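Local coordinates for spore germination protein GerM (Bacillus subtilis subsp. subtilis str. 168, PDB 6GZB) that is of unknown biochemical function but affects both sporulation and germination, and is built from tandem GerMN domains, at residues 254-259 against 270-276; 306-310 against 326-332. All coordinates share one frame; numbering follows the deposited sequence.

In the fold
The chain reaches contact 1 first. After helix 229-239 a loop runs through 254-259, the chain then forms the hairpin of strands 262-264 and 267-272, and contact 1 closes that excursion by laying 270-276 back against the loop. Contact 2 opens only afterwards, beyond helix 289-299: strand 307-312 runs parallel beside 267-272, and contact 2 closes the loop that follows it when 326-332 comes back alongside. The two contacts therefore follow in series, neither enclosing nor crossing the other. They share one mixed sheet, in which a probable backbone hydrogen bond joins Leu-270 N to Ser-309 O; Leu-270 of contact 1 packs against Val-308 of contact 2, while Phe-272 packs against Val-310.

Contact 1: residues 254-259 against 270-276; sequences DVKLVS and LDFNQSI. With ACT (acetate ion), chain F.
Asp-254 O is gripped from opposite faces of its carbonyl plane by two side-chain nitrogens, Asn-273 ND2 at 3.1 Å and Lys-256 NZ at 3.2 Å. This is where a loop of the second GerMN domain lies along the end of strand 267-272, joined to it by a single beta bridge, Leu-257 with Phe-272. The Asn-273 bond is almost straight (174° at the hydrogen) and lies in the amide plane. With CG set between backbone N and carbonyl carbon (chi1 60°), the amide turns back to the loop, and its OD1 takes a weak bond from Lys-256 N. With an alanine in place of Asn-273 both amide bonds go, and the loop at Asp-254 and Lys-256 is likely to be held less firmly against the strand end. Backbone bonds carry the pairing onward: Asn-273 N reaches Lys-256 O, and Val-258 N reaches Asp-271 O at 2.8 Å. The Phe-272 ring is sandwiched, with Ile-276 CG1 centred over one face and Leu-257 CD2 over the other, nearer the rim, in a CH-pi contact 4.1 Å from the centroid. Val-255 CG1 approaches the same ring obliquely, and Ile-234 of helix 229-239 and Ile-295 of helix 289-299 add to its surroundings. At the far end a water links Ser-259 O to Asp-271 N. The Asp-271 carboxylate is held twice, OD1 by Gly-314 N and OD2 by Ser-259 OG, which donates from the anti side at 2.7 Å, 24° out of the carboxylate plane.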
loop_
_atom_site.group_PDB
_atom_site.type_symbol
_atom_site.label_atom_id
_atom_site.label_comp_id
_atom_site.label_asym_id
_atom_site.label_seq_id
_atom_site.Cartn_x
_atom_site.Cartn_y
_atom_site.Cartn_z
ATOM N N ASP A 254 11.840 4.457 -20.808
ATOM C CA ASP A 254 12.726 5.589 -21.088
ATOM C C ASP A 254 12.433 6.778 -20.188
ATOM O O ASP A 254 13.134 7.781 -20.236
ATOM C CB ASP A 254 12.617 6.008 -22.554
ATOM C CG ASP A 254 13.066 4.919 -23.503
ATOM O OD1 ASP A 254 14.060 4.232 -23.184
ATOM O OD2 ASP A 254 12.412 4.732 -24.551
ATOM N N VAL A 255 11.396 6.671 -19.371
ATOM C CA VAL A 255 11.034 7.757 -18.469
ATOM C C VAL A 255 12.192 8.080 -17.531
ATOM O O VAL A 255 12.758 7.184 -16.916
ATOM C CB VAL A 255 9.787 7.390 -17.638
ATOM C CG1 VAL A 255 9.646 8.305 -16.430
ATOM C CG2 VAL A 255 8.545 7.415 -18.512
ATOM N N LYS A 256 12.555 9.359 -17.457
ATOM C CA LYS A 256 13.594 9.843 -16.546
ATOM C C LYS A 256 13.205 11.205 -16.008
ATOM O O LYS A 256 12.469 11.953 -16.654
ATOM C CB LYS A 256 14.947 9.985 -17.255
ATOM C CG LYS A 256 15.526 8.686 -17.793
ATOM C CD LYS A 256 16.781 8.937 -18.615
ATOM C CE LYS A 256 17.025 7.827 -19.631
ATOM N NZ LYS A 256 16.283 8.049 -20.903
ATOM N N LEU A 257 13.705 11.531 -14.821
ATOM C CA LEU A 257 13.677 12.898 -14.346
ATOM C C LEU A 257 14.801 13.680 -15.026
ATOM O O LEU A 257 15.897 13.159 -15.219
ATOM C CB LEU A 257 13.835 12.948 -12.827
ATOM C CG LEU A 257 12.736 12.250 -12.020
ATOM C CD1 LEU A 257 13.048 12.326 -10.540
ATOM C CD2 LEU A 257 11.361 12.844 -12.300
ATOM N N VAL A 258 14.512 14.918 -15.417
ATOM C CA VAL A 258 15.493 15.768 -16.094
ATOM C C VAL A 258 16.021 16.853 -15.158
ATOM O O VAL A 258 16.973 17.550 -15.486
ATOM C CB VAL A 258 14.900 16.431 -17.357
ATOM C CG1 VAL A 258 14.550 15.384 -18.399
ATOM C CG2 VAL A 258 13.672 17.257 -17.004
ATOM N N SER A 259 15.393 16.989 -13.995
ATOM C CA SER A 259 15.916 17.824 -12.918
ATOM C C SER A 259 15.862 17.040 -11.616
ATOM O O SER A 259 15.083 16.102 -11.481
ATOM C CB SER A 259 15.074 19.092 -12.752
ATOM O OG SER A 259 14.787 19.679 -14.000
ATOM N N LEU A 270 8.217 17.135 -9.700
ATOM C CA LEU A 270 8.946 16.274 -10.611
ATOM C C LEU A 270 9.019 16.910 -11.987
ATOM O O LEU A 270 8.051 17.496 -12.473
ATOM C CB LEU A 270 8.258 14.906 -10.727
ATOM C CG LEU A 270 8.004 14.142 -9.429
ATOM C CD1 LEU A 270 7.191 12.886 -9.710
ATOM C CD2 LEU A 270 9.321 13.786 -8.756
ATOM N N ASP A 271 10.154 16.720 -12.640
ATOM C CA ASP A 271 10.381 17.260 -13.962
ATOM C C ASP A 271 10.789 16.116 -14.866
ATOM O O ASP A 271 11.862 15.548 -14.706
ATOM C CB ASP A 271 11.486 18.320 -13.906
ATOM C CG ASP A 271 11.535 19.187 -15.154
ATOM O OD1 ASP A 271 10.672 19.020 -16.046
ATOM O OD2 ASP A 271 12.447 20.036 -15.235
ATOM N N PHE A 272 9.890 15.712 -15.724
ATOM C CA PHE A 272 10.116 14.576 -16.552
ATOM C C PHE A 272 10.579 14.892 -17.936
ATOM O O PHE A 272 10.534 15.995 -18.384
ATOM C CB PHE A 272 8.803 13.824 -16.726
ATOM C CG PHE A 272 8.335 13.098 -15.518
ATOM C CD1 PHE A 272 8.850 11.880 -15.200
ATOM C CD2 PHE A 272 7.345 13.613 -14.742
ATOM C CE1 PHE A 272 8.416 11.199 -14.110
ATOM C CE2 PHE A 272 6.903 12.947 -13.643
ATOM C CZ PHE A 272 7.440 11.736 -13.329
ATOM N N ASN A 273 11.025 13.861 -18.611
ATOM C CA ASN A 273 11.350 13.960 -20.001
ATOM C C ASN A 273 10.078 13.669 -20.799
ATOM O O ASN A 273 9.023 13.477 -20.248
ATOM C CB ASN A 273 12.527 13.069 -20.402
ATOM C CG ASN A 273 12.298 11.585 -20.161
ATOM O OD1 ASN A 273 11.255 11.149 -19.791
ATOM N ND2 ASN A 273 13.311 10.823 -20.407
ATOM N N GLN A 274 10.172 13.619 -22.106
ATOM C CA GLN A 274 9.009 13.401 -22.936
ATOM C C GLN A 274 8.372 12.027 -22.887
ATOM O O GLN A 274 7.244 11.868 -23.281
ATOM C CB GLN A 274 9.310 13.788 -24.382
ATOM C CG GLN A 274 9.067 15.257 -24.670
ATOM C CD GLN A 274 9.405 15.695 -26.094
ATOM O OE1 GLN A 274 8.916 15.136 -27.065
ATOM N NE2 GLN A 274 10.221 16.719 -26.203
ATOM N N SER A 275 9.096 11.036 -22.409
ATOM C CA SER A 275 8.592 9.682 -22.323
ATOM C C SER A 275 7.435 9.513 -21.346
ATOM O O SER A 275 6.714 8.576 -21.412
ATOM C CB SER A 275 9.730 8.750 -21.991
ATOM O OG SER A 275 10.683 8.811 -22.998
ATOM N N ILE A 276 7.292 10.438 -20.430
ATOM C CA ILE A 276 6.201 10.420 -19.496
ATOM C C ILE A 276 4.831 10.487 -20.162
ATOM O O ILE A 276 3.898 9.986 -19.632
ATOM C CB ILE A 276 6.352 11.500 -18.415
ATOM C CG1 ILE A 276 5.502 11.148 -17.208
ATOM C CG2 ILE A 276 6.004 12.877 -18.921
ATOM C CD1 ILE A 276 5.799 9.798 -16.642
HETATM C C ACT F . 13.470 14.855 -23.643
HETATM O O ACT F . 13.336 13.917 -24.456
HETATM O OXT ACT F . 12.546 15.656 -23.421
HETATM C CH3 ACT F . 14.752 15.026 -22.883
HETATM O O HOH W 1 12.416 16.205 -10.919
#

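Contact 2: residues 306-310 against 326-332; sequences KSVSV and LTEPVSR
Val-308 and Val-330 hold the two segments together by a reciprocal pair of backbone hydrogen bonds: Val-330 N gives to Val-308 O at 2.7 Å, and Val-308 N to Val-330 O at 2.8 Å. The first is nearly straight at its hydrogen (171°), although the donor sits above the carbonyl plane of Val-308. Two CA-H...O contacts flank the pair, from Ser-307 CA to Val-330 O and from Pro-329 CA to Val-308 O. Beyond Pro-329 the direct pairing gives way to water. One water accepts from Val-310 N and donates to both Leu-326 O and Glu-328 O; a second donates to Val-310 O and, at 2.6 Å, to Leu-326 O, so that this last carbonyl receives two water hydrogens.

Two serine hydroxyls touch the Pro-329 ring without hydrogen bonding to it. Ser-307 OG, placed between its backbone N and carbonyl carbon (chi1 69°), meets the ring only at its corner, 3.4 Å from Pro-329 CB. Ser-309 OG sits over the face of the ring, 3.3 Å from Pro-329 CA and 3.4 Å from Pro-329 CG. Val-308 and Val-330 point to the other face of the sheet, where helix 289-299 covers them: Val-308 touches Ile-295 and Leu-299, and Val-330 touches Val-296. Val-310 CG2 meets Leu-326 CB more loosely, at 4.4 Å. Past the strand the Arg-332 side chain extends away from 306-310 to a salt bridge with Glu-301. Strand 267-272, helix 289-299 and the neighbouring parallel strand 307-312 make a beta-alpha-beta crossover, to which the short, weakly bonded strand at about 330-331, outermost within this chain, adds antiparallel.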
loop_
_atom_site.group_PDB
_atom_site.type_symbol
_atom_site.label_atom_id
_atom_site.label_comp_id
_atom_site.label_asym_id
_atom_site.label_seq_id
_atom_site.Cartn_x
_atom_site.Cartn_y
_atom_site.Cartn_z
ATOM N N LYS A 306 3.154 14.993 0.823
ATOM C CA LYS A 306 1.699 15.131 0.841
ATOM C C LYS A 306 1.106 15.313 -0.551
ATOM O O LYS A 306 -0.063 14.996 -0.780
ATOM C CB LYS A 306 1.293 16.299 1.739
ATOM C CG LYS A 306 1.746 16.149 3.187
ATOM C CD LYS A 306 1.193 14.881 3.831
ATOM C CE LYS A 306 1.318 14.901 5.350
ATOM N NZ LYS A 306 1.462 13.529 5.919
ATOM N N SER A 307 1.911 15.796 -1.491
ATOM C CA SER A 307 1.409 16.069 -2.834
ATOM C C SER A 307 2.535 16.091 -3.853
ATOM O O SER A 307 3.705 16.218 -3.501
ATOM C CB SER A 307 0.664 17.408 -2.856
ATOM O OG SER A 307 1.559 18.493 -2.682
ATOM N N VAL A 308 2.171 15.958 -5.121
ATOM C CA VAL A 308 3.143 15.859 -6.203
ATOM C C VAL A 308 2.705 16.734 -7.367
ATOM O O VAL A 308 1.586 16.603 -7.860
ATOM C CB VAL A 308 3.262 14.413 -6.722
ATOM C CG1 VAL A 308 4.377 14.302 -7.757
ATOM C CG2 VAL A 308 3.463 13.451 -5.568
ATOM N N SER A 309 3.590 17.630 -7.794
ATOM C CA SER A 309 3.382 18.418 -9.003
ATOM C C SER A 309 4.272 17.867 -10.086
ATOM O O SER A 309 5.423 17.492 -9.826
ATOM C CB SER A 309 3.742 19.890 -8.760
ATOM O OG SER A 309 2.970 20.433 -7.705
ATOM N N VAL A 310 3.747 17.818 -11.304
ATOM C CA VAL A 310 4.471 17.203 -12.405
ATOM C C VAL A 310 4.690 18.189 -13.537
ATOM O O VAL A 310 3.801 18.958 -13.883
ATOM C CB VAL A 310 3.747 15.949 -12.929
ATOM C CG1 VAL A 310 3.707 14.867 -11.846
ATOM C CG2 VAL A 310 2.342 16.304 -13.397
ATOM N N LEU A 326 -2.617 19.865 -15.663
ATOM C CA LEU A 326 -2.123 19.517 -14.344
ATOM C C LEU A 326 -1.088 20.538 -13.897
ATOM O O LEU A 326 0.116 20.281 -13.957
ATOM C CB LEU A 326 -1.487 18.132 -14.386
ATOM C CG LEU A 326 -2.439 17.009 -14.774
ATOM C CD1 LEU A 326 -1.660 15.740 -15.076
ATOM C CD2 LEU A 326 -3.427 16.781 -13.645
ATOM N N THR A 327 -1.563 21.688 -13.431
ATOM C CA THR A 327 -0.678 22.764 -13.009
ATOM C C THR A 327 -0.551 22.799 -11.494
ATOM O O THR A 327 0.297 23.501 -10.960
ATOM C CB THR A 327 -1.193 24.148 -13.473
ATOM O OG1 THR A 327 -2.397 24.474 -12.770
ATOM C CG2 THR A 327 -1.460 24.164 -14.966
ATOM N N GLU A 328 -1.450 22.108 -10.802
ATOM C CA GLU A 328 -1.443 22.111 -9.345
ATOM C C GLU A 328 -0.946 20.774 -8.780
ATOM O O GLU A 328 -0.940 19.757 -9.472
ATOM C CB GLU A 328 -2.837 22.424 -8.801
ATOM C CG GLU A 328 -3.352 23.820 -9.133
ATOM C CD GLU A 328 -2.305 24.899 -8.925
ATOM O OE1 GLU A 328 -1.980 25.195 -7.753
ATOM O OE2 GLU A 328 -1.793 25.430 -9.939
ATOM N N PRO A 329 -0.505 20.785 -7.518
ATOM C CA PRO A 329 -0.092 19.556 -6.856
ATOM C C PRO A 329 -1.234 18.556 -6.776
ATOM O O PRO A 329 -2.343 18.919 -6.418
ATOM C CB PRO A 329 0.304 20.023 -5.447
ATOM C CG PRO A 329 0.570 21.487 -5.570
ATOM C CD PRO A 329 -0.336 21.972 -6.658
ATOM N N VAL A 330 -0.948 17.301 -7.097
ATOM C CA VAL A 330 -1.910 16.224 -6.929
ATOM C C VAL A 330 -1.643 15.523 -5.602
ATOM O O VAL A 330 -0.505 15.162 -5.277
ATOM C CB VAL A 330 -1.799 15.206 -8.076
ATOM C CG1 VAL A 330 -2.860 14.123 -7.949
ATOM C CG2 VAL A 330 -1.907 15.914 -9.414
ATOM N N SER A 331 -2.701 15.312 -4.835
ATOM C CA SER A 331 -2.556 14.662 -3.551
ATOM C C SER A 331 -3.059 13.223 -3.633
ATOM O O SER A 331 -3.601 12.791 -4.644
ATOM C CB SER A 331 -3.296 15.448 -2.470
ATOM O OG SER A 331 -4.666 15.567 -2.796
ATOM N N ARG A 332 -2.775 12.461 -2.592
ATOM C CA ARG A 332 -3.113 11.051 -2.553
ATOM C C ARG A 332 -4.624 10.875 -2.699
ATOM O O ARG A 332 -5.395 11.578 -2.055
ATOM C CB ARG A 332 -2.635 10.489 -1.221
ATOM C CG ARG A 332 -2.791 8.997 -1.050
ATOM C CD ARG A 332 -2.170 8.584 0.279
ATOM N NE ARG A 332 -2.295 7.155 0.532
ATOM C CZ ARG A 332 -1.368 6.258 0.221
ATOM N NH1 ARG A 332 -1.574 4.977 0.484
ATOM N NH2 ARG A 332 -0.239 6.637 -0.355
HETATM O O HOH W 2 1.803 19.631 -15.829
HETATM O O HOH W 3 1.076 19.277 -11.487
#